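Local coordinates for sister chromatid cohesion protein (Chaetomium thermophilum, PDB 5T8V) that probably acts as a cohesin loader that binds chromatin, represented by the HEAT-repeat C-terminal fragment of Scc2, at residues Q348-G353 and T581-K586; T414-P419 and I599-S604; V504-P509 and A566-E571. All coordinates share one frame; numbering follows the deposited sequence.

In the fold
Six short segments of one helical region of the Scc2 fragment meet in pairs. From the N terminus, segment 348-353 begins helix 350-355, segment 414-419 turns between helices 402-414 and 423-440, and segment 504-509 leads into helix 509-520. Contact 3 closes first, when 504-509 meets helix 556-574; contact 1 closes next at 581-586, and contact 2 last at the end of helix 590-602. Contact 3 is thus nested within both other loops, while contacts 1 and 2 cross. Contacts 1 and 3, with centres about 9 Å apart, are joined by the E350-R568 salt bridge. Contact 3 also touches contact 2, P509 on I600; contacts 1 and 2 stay about 11 Å apart at their nearest atoms.

Contact 1 (Q348-G353 and T581-K586); sequences QSEAQG and TEYTYK
E350 and Y583 make this whole contact, a narrow polar meeting across backbones that stay well apart: the closest alpha carbons, those of E350 and E582, are 12.0 Å from each other. The two side chains come from opposite directions and bury just 49 Å² between the segments. The carbon chain of E350 is stretched out, with CG anti to the backbone N (chi1 173°) and the next bond extended as well, and this carries its carboxylate across to the tyrosine.

The polar contact is between E350 OE1 and Y583 OH, which lie 3.1 Å apart. OE1 sits at the edge of the ring, near its plane, and the carboxylate is turned 40° from that plane. The angle is too poor for a hydrogen bond, so the pair is an approach of polar ends and no more.

Charge pairing falls to the other carboxylate oxygen. E350 OE2 forms a salt bridge with R568 of helix 556-574, and the side chain of Y583 also rests on R568. The tyrosine ring is held further by an edge-to-face stack with W506.

The helix that carries E350 is capped by a side chain: S349, at the N-cap of helix 350-355, accepts from Q352 N through its OG, at 3.3 Å and with an N-H...O angle of 148°.

The chemistry therefore implies a division of labour within one carboxylate: R568 probably keeps E350 ionised and aims it, while the phenol end of Y583 borders the ion pair without a bond to E350.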
loop_
_atom_site.group_PDB
_atom_site.type_symbol
_atom_site.label_atom_id
_atom_site.label_comp_id
_atom_site.label_asym_id
_atom_site.label_seq_id
_atom_site.Cartn_x
_atom_site.Cartn_y
_atom_site.Cartn_z
ATOM N N GLN A 348 -42.314 42.735 1.232
ATOM C CA GLN A 348 -43.285 42.198 2.178
ATOM C C GLN A 348 -44.339 41.338 1.490
ATOM O O GLN A 348 -45.329 40.968 2.134
ATOM C CB GLN A 348 -43.973 43.327 2.959
ATOM C CG GLN A 348 -43.053 44.088 3.908
ATOM C CD GLN A 348 -42.217 45.141 3.207
ATOM O OE1 GLN A 348 -42.385 45.391 2.012
ATOM N NE2 GLN A 348 -41.308 45.763 3.948
ATOM N N SER A 349 -44.159 41.005 0.213
ATOM C CA SER A 349 -45.121 40.210 -0.535
ATOM C C SER A 349 -44.374 39.200 -1.389
ATOM O O SER A 349 -43.298 39.497 -1.916
ATOM C CB SER A 349 -46.008 41.097 -1.418
ATOM O OG SER A 349 -45.224 41.877 -2.306
ATOM N N GLU A 350 -44.948 38.002 -1.526
ATOM C CA GLU A 350 -44.293 36.960 -2.310
ATOM C C GLU A 350 -44.155 37.361 -3.772
ATOM O O GLU A 350 -43.243 36.892 -4.459
ATOM C CB GLU A 350 -45.065 35.646 -2.194
ATOM C CG GLU A 350 -44.537 34.547 -3.108
ATOM C CD GLU A 350 -45.029 33.167 -2.718
ATOM O OE1 GLU A 350 -45.489 32.996 -1.568
ATOM O OE2 GLU A 350 -44.955 32.250 -3.563
ATOM N N ALA A 351 -45.047 38.223 -4.265
ATOM C CA ALA A 351 -44.970 38.651 -5.657
ATOM C C ALA A 351 -43.857 39.669 -5.865
ATOM O O ALA A 351 -43.125 39.597 -6.858
ATOM C CB ALA A 351 -46.311 39.230 -6.105
ATOM N N GLN A 352 -43.712 40.621 -4.940
ATOM C CA GLN A 352 -42.659 41.620 -5.064
ATOM C C GLN A 352 -41.274 40.990 -5.046
ATOM O O GLN A 352 -40.326 41.588 -5.567
ATOM C CB GLN A 352 -42.780 42.651 -3.940
ATOM C CG GLN A 352 -41.814 43.825 -4.058
ATOM C CD GLN A 352 -41.825 44.719 -2.831
ATOM O OE1 GLN A 352 -42.776 44.714 -2.050
ATOM N NE2 GLN A 352 -40.757 45.490 -2.654
ATOM N N GLY A 353 -41.135 39.797 -4.462
ATOM C CA GLY A 353 -39.843 39.138 -4.428
ATOM C C GLY A 353 -39.484 38.443 -5.721
ATOM O O GLY A 353 -38.300 38.254 -6.016
ATOM N N THR A 581 -47.930 26.256 8.269
ATOM C CA THR A 581 -49.155 27.045 8.358
ATOM C C THR A 581 -49.620 27.521 6.985
ATOM O O THR A 581 -50.814 27.457 6.677
ATOM C CB THR A 581 -48.942 28.243 9.289
ATOM O OG1 THR A 581 -48.707 27.778 10.624
ATOM C CG2 THR A 581 -50.158 29.173 9.289
ATOM N N GLU A 582 -48.697 28.000 6.151
ATOM C CA GLU A 582 -49.060 28.578 4.863
ATOM C C GLU A 582 -49.119 27.555 3.737
ATOM O O GLU A 582 -49.681 27.858 2.678
ATOM C CB GLU A 582 -48.067 29.683 4.485
ATOM C CG GLU A 582 -48.040 30.869 5.445
ATOM C CD GLU A 582 -49.266 31.758 5.329
ATOM O OE1 GLU A 582 -50.398 31.231 5.350
ATOM O OE2 GLU A 582 -49.094 32.991 5.212
ATOM N N TYR A 583 -48.558 26.363 3.933
ATOM C CA TYR A 583 -48.562 25.331 2.907
ATOM C C TYR A 583 -48.852 23.981 3.545
ATOM O O TYR A 583 -48.733 23.802 4.760
ATOM C CB TYR A 583 -47.223 25.261 2.155
ATOM C CG TYR A 583 -46.801 26.559 1.505
ATOM C CD1 TYR A 583 -46.049 27.495 2.204
ATOM C CD2 TYR A 583 -47.145 26.847 0.190
ATOM C CE1 TYR A 583 -45.657 28.683 1.614
ATOM C CE2 TYR A 583 -46.758 28.032 -0.408
ATOM C CZ TYR A 583 -46.014 28.946 0.308
ATOM O OH TYR A 583 -45.625 30.128 -0.283
ATOM N N THR A 584 -49.244 23.030 2.701
ATOM C CA THR A 584 -49.365 21.632 3.085
ATOM C C THR A 584 -48.679 20.783 2.026
ATOM O O THR A 584 -48.589 21.174 0.858
ATOM C CB THR A 584 -50.830 21.201 3.247
ATOM O OG1 THR A 584 -51.542 21.427 2.024
ATOM C CG2 THR A 584 -51.495 21.980 4.375
ATOM N N TYR A 585 -48.193 19.616 2.443
ATOM C CA TYR A 585 -47.325 18.801 1.608
ATOM C C TYR A 585 -47.628 17.330 1.849
ATOM O O TYR A 585 -48.230 16.953 2.857
ATOM C CB TYR A 585 -45.850 19.106 1.905
ATOM C CG TYR A 585 -44.855 18.547 0.910
ATOM C CD1 TYR A 585 -44.656 19.157 -0.322
ATOM C CD2 TYR A 585 -44.094 17.427 1.216
ATOM C CE1 TYR A 585 -43.738 18.657 -1.228
ATOM C CE2 TYR A 585 -43.172 16.922 0.320
ATOM C CZ TYR A 585 -42.998 17.540 -0.900
ATOM O OH TYR A 585 -42.081 17.039 -1.794
ATOM N N LYS A 586 -47.202 16.499 0.900
ATOM C CA LYS A 586 -47.390 15.065 1.019
ATOM C C LYS A 586 -46.518 14.510 2.145
ATOM O O LYS A 586 -45.603 15.168 2.648
ATOM C CB LYS A 586 -47.057 14.372 -0.300
ATOM C CG LYS A 586 -47.921 14.823 -1.466
ATOM C CD LYS A 586 -47.487 14.172 -2.769
ATOM C CE LYS A 586 -48.383 14.592 -3.924
ATOM N NZ LYS A 586 -47.973 13.962 -5.210
#

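Contact 2 (T414-P419 and I599-S604); sequences TCLDNP and IILLRS
D417 and L601 bring the two backbones closest, with their alpha carbons 7.5 Å apart, where a type I turn from C415 to N418 rests against the last turn of helix 590-602. In this HEAT-repeat fragment the contact joins the turn between helices 402-414 and 423-440 to the C-terminal end of a helix much later in the chain. N418 N closes the turn with a bond to C415 O of 3.1 Å.

Nearly everything across the interface is done by one methyl group. L601 CD1 reaches the turn end-on: it lies 3.3 Å from L416 O, 3.6 Å from D417 CA and 4.1 Å from D417 CB. The extended second torsion of L601 (chi2 173°) points CD1 away from its own helix and onto the backbone of the turn. L416 adds an apolar contact through its CG, also to CD1, and its side chain goes on to pack against L428 and F606.

The carboxylate of D417 leads away from L601, and its OD2 forms a salt bridge with K594, one face of the same helix 590-602 thus being met twice. The side chain of L601 also touches L466 of helix 446-474.

The helix end itself is tied off at L601 O, which accepts both S604 N at 2.8 Å and S604 OG at 2.7 Å, the hydroxyl lying in the carbonyl plane on a lone pair.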
loop_
_atom_site.group_PDB
_atom_site.type_symbol
_atom_site.label_atom_id
_atom_site.label_comp_id
_atom_site.label_asym_id
_atom_site.label_seq_id
_atom_site.Cartn_x
_atom_site.Cartn_y
_atom_site.Cartn_z
ATOM N N THR A 414 -21.398 8.357 12.455
ATOM C CA THR A 414 -22.649 7.622 12.614
ATOM C C THR A 414 -23.849 8.495 12.276
ATOM O O THR A 414 -24.809 8.030 11.650
ATOM C CB THR A 414 -22.761 7.084 14.043
ATOM O OG1 THR A 414 -21.775 6.066 14.247
ATOM C CG2 THR A 414 -24.148 6.500 14.309
ATOM N N CYS A 415 -23.812 9.764 12.676
ATOM C CA CYS A 415 -24.922 10.682 12.474
ATOM C C CYS A 415 -24.784 11.511 11.203
ATOM O O CYS A 415 -25.598 12.411 10.982
ATOM C CB CYS A 415 -25.051 11.621 13.675
ATOM S SG CYS A 415 -25.437 10.802 15.229
ATOM N N LEU A 416 -23.782 11.228 10.368
ATOM C CA LEU A 416 -23.534 12.053 9.188
ATOM C C LEU A 416 -24.783 12.175 8.323
ATOM O O LEU A 416 -25.229 13.284 8.006
ATOM C CB LEU A 416 -22.375 11.468 8.378
ATOM C CG LEU A 416 -22.062 12.138 7.035
ATOM C CD1 LEU A 416 -21.715 13.611 7.213
ATOM C CD2 LEU A 416 -20.928 11.411 6.332
ATOM N N ASP A 417 -25.366 11.040 7.934
ATOM C CA ASP A 417 -26.517 11.025 7.040
ATOM C C ASP A 417 -27.839 10.988 7.791
ATOM O O ASP A 417 -28.841 10.503 7.250
ATOM C CB ASP A 417 -26.417 9.842 6.074
ATOM C CG ASP A 417 -26.406 8.502 6.783
ATOM O OD1 ASP A 417 -25.981 8.445 7.958
ATOM O OD2 ASP A 417 -26.820 7.498 6.162
ATOM N N ASN A 418 -27.874 11.497 9.022
ATOM C CA ASN A 418 -29.098 11.514 9.808
ATOM C C ASN A 418 -29.679 12.920 9.784
ATOM O O ASN A 418 -29.055 13.843 10.331
ATOM C CB ASN A 418 -28.820 11.078 11.243
ATOM C CG ASN A 418 -30.088 10.848 12.034
ATOM O OD1 ASN A 418 -31.098 11.519 11.819
ATOM N ND2 ASN A 418 -30.047 9.890 12.950
ATOM N N PRO A 419 -30.850 13.146 9.178
ATOM C CA PRO A 419 -31.383 14.519 9.119
ATOM C C PRO A 419 -31.682 15.114 10.481
ATOM O O PRO A 419 -31.822 16.339 10.584
ATOM C CB PRO A 419 -32.658 14.368 8.277
ATOM C CG PRO A 419 -33.027 12.929 8.387
ATOM C CD PRO A 419 -31.737 12.183 8.504
ATOM N N ILE A 599 -28.537 13.263 -0.658
ATOM C CA ILE A 599 -28.273 14.062 -1.851
ATOM C C ILE A 599 -27.758 15.438 -1.455
ATOM O O ILE A 599 -26.794 15.948 -2.039
ATOM C CB ILE A 599 -29.544 14.156 -2.717
ATOM C CG1 ILE A 599 -29.856 12.796 -3.343
ATOM C CG2 ILE A 599 -29.382 15.192 -3.819
ATOM C CD1 ILE A 599 -31.304 12.632 -3.755
ATOM N N ILE A 600 -28.387 16.062 -0.458
ATOM C CA ILE A 600 -27.891 17.346 0.031
ATOM C C ILE A 600 -26.441 17.218 0.484
ATOM O O ILE A 600 -25.610 18.096 0.215
ATOM C CB ILE A 600 -28.800 17.871 1.156
ATOM C CG1 ILE A 600 -30.177 18.225 0.584
ATOM C CG2 ILE A 600 -28.176 19.093 1.833
ATOM C CD1 ILE A 600 -31.221 18.524 1.624
ATOM N N LEU A 601 -26.111 16.123 1.171
ATOM C CA LEU A 601 -24.756 15.952 1.684
ATOM C C LEU A 601 -23.747 15.805 0.553
ATOM O O LEU A 601 -22.629 16.322 0.648
ATOM C CB LEU A 601 -24.698 14.741 2.616
ATOM C CG LEU A 601 -25.326 14.917 4.000
ATOM C CD1 LEU A 601 -25.336 13.593 4.734
ATOM C CD2 LEU A 601 -24.586 15.969 4.823
ATOM N N LEU A 602 -24.113 15.100 -0.520
ATOM C CA LEU A 602 -23.179 14.932 -1.628
ATOM C C LEU A 602 -22.713 16.264 -2.192
ATOM O O LEU A 602 -21.630 16.329 -2.782
ATOM C CB LEU A 602 -23.810 14.099 -2.742
ATOM C CG LEU A 602 -24.035 12.615 -2.443
ATOM C CD1 LEU A 602 -24.725 11.950 -3.618
ATOM C CD2 LEU A 602 -22.726 11.907 -2.125
ATOM N N ARG A 603 -23.499 17.325 -2.023
ATOM C CA ARG A 603 -23.124 18.656 -2.475
ATOM C C ARG A 603 -22.600 19.528 -1.344
ATOM O O ARG A 603 -22.368 20.722 -1.555
ATOM C CB ARG A 603 -24.319 19.335 -3.144
ATOM C CG ARG A 603 -24.987 18.493 -4.221
ATOM C CD ARG A 603 -24.011 18.075 -5.310
ATOM N NE ARG A 603 -23.394 19.225 -5.962
ATOM C CZ ARG A 603 -22.652 19.153 -7.060
ATOM N NH1 ARG A 603 -22.436 17.982 -7.641
ATOM N NH2 ARG A 603 -22.131 20.252 -7.585
ATOM N N SER A 604 -22.416 18.966 -0.152
ATOM C CA SER A 604 -21.828 19.710 0.947
ATOM C C SER A 604 -20.319 19.811 0.760
ATOM O O SER A 604 -19.702 19.018 0.047
ATOM C CB SER A 604 -22.142 19.045 2.287
ATOM O OG SER A 604 -21.382 17.858 2.465
#

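Contact 3 (V504-P509 and A566-E571); sequences VAWTGP and AYRLRE
R568 lies over one face of the W506 indole, with both its charged end and its aliphatic part covering the ring system. R568 CZ stands 4.2 Å from the centroid of the five-membered ring of W506, 4° off the ring normal, a cation-pi contact. R568 CD covers the six-membered ring at 3.7 Å from its centroid, a CH-pi contact. NH1 of R568 comes nearest, 3.2 Å from W506 CG, because the guanidinium is tilted 53° from the indole rather than lying flat on it. L569 CD2 meets the indole at its edge, 4.3 Å from W506 CZ3.

The torsions explain the fit. The extended arginine chain from CG to NE spans the face, placing CD over the six-membered ring and the guanidinium over the five-membered ring, while W506 CG is anti to the backbone N (chi1 -177°), which throws the ring from its turn toward helix 556-574.

Further out, R568 NH2 is paired with E350, and W506, which Y583 also meets, has a second cation-pi partner in R511. The turn that presents the tryptophan is type I, from A505 to G508, closed by G508 N to A505 O at 3.1 Å. With an alanine at the W506 position, R568 is likely to lose the aromatic face beneath it, L569 CD2 its edge contact and Y583 its edge-to-face partner.

The arrangement is a cation-pi contact accompanied by a CH-pi contact from the same arginine, here joining an interhelical turn to a neighbouring helix of a HEAT-repeat solenoid.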
loop_
_atom_site.group_PDB
_atom_site.type_symbol
_atom_site.label_atom_id
_atom_site.label_comp_id
_atom_site.label_asym_id
_atom_site.label_seq_id
_atom_site.Cartn_x
_atom_site.Cartn_y
_atom_site.Cartn_z
ATOM N N VAL A 504 -32.148 23.479 -4.322
ATOM C CA VAL A 504 -32.845 24.432 -3.467
ATOM C C VAL A 504 -34.283 24.593 -3.941
ATOM O O VAL A 504 -34.987 25.517 -3.517
ATOM C CB VAL A 504 -32.116 25.788 -3.443
ATOM C CG1 VAL A 504 -30.686 25.612 -2.949
ATOM C CG2 VAL A 504 -32.133 26.439 -4.825
ATOM N N ALA A 505 -34.730 23.696 -4.818
ATOM C CA ALA A 505 -36.077 23.786 -5.361
ATOM C C ALA A 505 -37.114 23.713 -4.246
ATOM O O ALA A 505 -36.902 23.085 -3.204
ATOM C CB ALA A 505 -36.316 22.665 -6.370
ATOM N N TRP A 506 -38.253 24.367 -4.481
ATOM C CA TRP A 506 -39.306 24.434 -3.474
ATOM C C TRP A 506 -39.840 23.051 -3.123
ATOM O O TRP A 506 -40.221 22.808 -1.973
ATOM C CB TRP A 506 -40.440 25.330 -3.973
ATOM C CG TRP A 506 -41.544 25.513 -2.992
ATOM C CD1 TRP A 506 -42.862 25.221 -3.176
ATOM C CD2 TRP A 506 -41.429 26.029 -1.662
ATOM N NE1 TRP A 506 -43.577 25.527 -2.044
ATOM C CE2 TRP A 506 -42.719 26.026 -1.099
ATOM C CE3 TRP A 506 -40.359 26.496 -0.893
ATOM C CZ2 TRP A 506 -42.969 26.470 0.197
ATOM C CZ3 TRP A 506 -40.608 26.936 0.388
ATOM C CH2 TRP A 506 -41.901 26.921 0.924
ATOM N N THR A 507 -39.882 22.137 -4.092
ATOM C CA THR A 507 -40.356 20.778 -3.866
ATOM C C THR A 507 -39.220 19.764 -3.903
ATOM O O THR A 507 -39.457 18.582 -4.170
ATOM C CB THR A 507 -41.418 20.405 -4.900
ATOM O OG1 THR A 507 -40.832 20.391 -6.208
ATOM C CG2 THR A 507 -42.564 21.403 -4.874
ATOM N N GLY A 508 -37.992 20.204 -3.634
ATOM C CA GLY A 508 -36.830 19.359 -3.753
ATOM C C GLY A 508 -36.424 18.707 -2.445
ATOM O O GLY A 508 -37.245 18.506 -1.543
ATOM N N PRO A 509 -35.136 18.366 -2.317
ATOM C CA PRO A 509 -34.708 17.594 -1.137
ATOM C C PRO A 509 -34.839 18.348 0.174
ATOM O O PRO A 509 -35.238 17.750 1.180
ATOM C CB PRO A 509 -33.246 17.250 -1.459
ATOM C CG PRO A 509 -32.817 18.283 -2.442
ATOM C CD PRO A 509 -34.026 18.597 -3.257
ATOM N N ALA A 566 -36.456 33.033 -1.956
ATOM C CA ALA A 566 -35.824 33.945 -1.012
ATOM C C ALA A 566 -36.840 34.483 -0.013
ATOM O O ALA A 566 -36.630 34.416 1.207
ATOM C CB ALA A 566 -35.145 35.088 -1.768
ATOM N N TYR A 567 -37.959 35.015 -0.512
ATOM C CA TYR A 567 -39.007 35.497 0.382
ATOM C C TYR A 567 -39.479 34.386 1.314
ATOM O O TYR A 567 -39.502 34.552 2.541
ATOM C CB TYR A 567 -40.178 36.048 -0.434
ATOM C CG TYR A 567 -41.392 36.393 0.401
ATOM C CD1 TYR A 567 -41.494 37.623 1.038
ATOM C CD2 TYR A 567 -42.434 35.487 0.556
ATOM C CE1 TYR A 567 -42.603 37.942 1.804
ATOM C CE2 TYR A 567 -43.544 35.795 1.321
ATOM C CZ TYR A 567 -43.624 37.024 1.943
ATOM O OH TYR A 567 -44.729 37.337 2.705
ATOM N N ARG A 568 -39.856 33.240 0.743
ATOM C CA ARG A 568 -40.363 32.130 1.543
ATOM C C ARG A 568 -39.394 31.767 2.658
ATOM O O ARG A 568 -39.773 31.724 3.833
ATOM C CB ARG A 568 -40.624 30.919 0.646
ATOM C CG ARG A 568 -41.739 31.134 -0.358
ATOM C CD ARG A 568 -41.772 30.035 -1.402
ATOM N NE ARG A 568 -42.725 30.334 -2.469
ATOM C CZ ARG A 568 -42.837 29.637 -3.595
ATOM N NH1 ARG A 568 -42.054 28.590 -3.818
ATOM N NH2 ARG A 568 -43.735 29.993 -4.503
ATOM N N LEU A 569 -38.134 31.500 2.309
ATOM C CA LEU A 569 -37.165 31.083 3.319
ATOM C C LEU A 569 -36.921 32.171 4.354
ATOM O O LEU A 569 -36.658 31.862 5.522
ATOM C CB LEU A 569 -35.850 30.677 2.655
ATOM C CG LEU A 569 -35.717 29.183 2.344
ATOM C CD1 LEU A 569 -35.628 28.363 3.624
ATOM C CD2 LEU A 569 -36.867 28.698 1.469
ATOM N N ARG A 570 -36.998 33.442 3.957
ATOM C CA ARG A 570 -36.887 34.516 4.938
ATOM C C ARG A 570 -38.021 34.430 5.956
ATOM O O ARG A 570 -37.786 34.429 7.174
ATOM C CB ARG A 570 -36.889 35.868 4.225
ATOM C CG ARG A 570 -36.411 37.035 5.079
ATOM C CD ARG A 570 -37.525 38.042 5.315
ATOM N NE ARG A 570 -38.025 38.612 4.067
ATOM C CZ ARG A 570 -39.109 39.376 3.972
ATOM N NH1 ARG A 570 -39.823 39.667 5.052
ATOM N NH2 ARG A 570 -39.483 39.850 2.792
ATOM N N GLU A 571 -39.263 34.334 5.470
ATOM C CA GLU A 571 -40.400 34.174 6.373
ATOM C C GLU A 571 -40.249 32.935 7.245
ATOM O O GLU A 571 -40.672 32.936 8.407
ATOM C CB GLU A 571 -41.701 34.094 5.573
ATOM C CG GLU A 571 -42.025 35.337 4.754
ATOM C CD GLU A 571 -42.495 36.503 5.606
ATOM O OE1 GLU A 571 -42.076 36.599 6.779
ATOM O OE2 GLU A 571 -43.293 37.323 5.103
#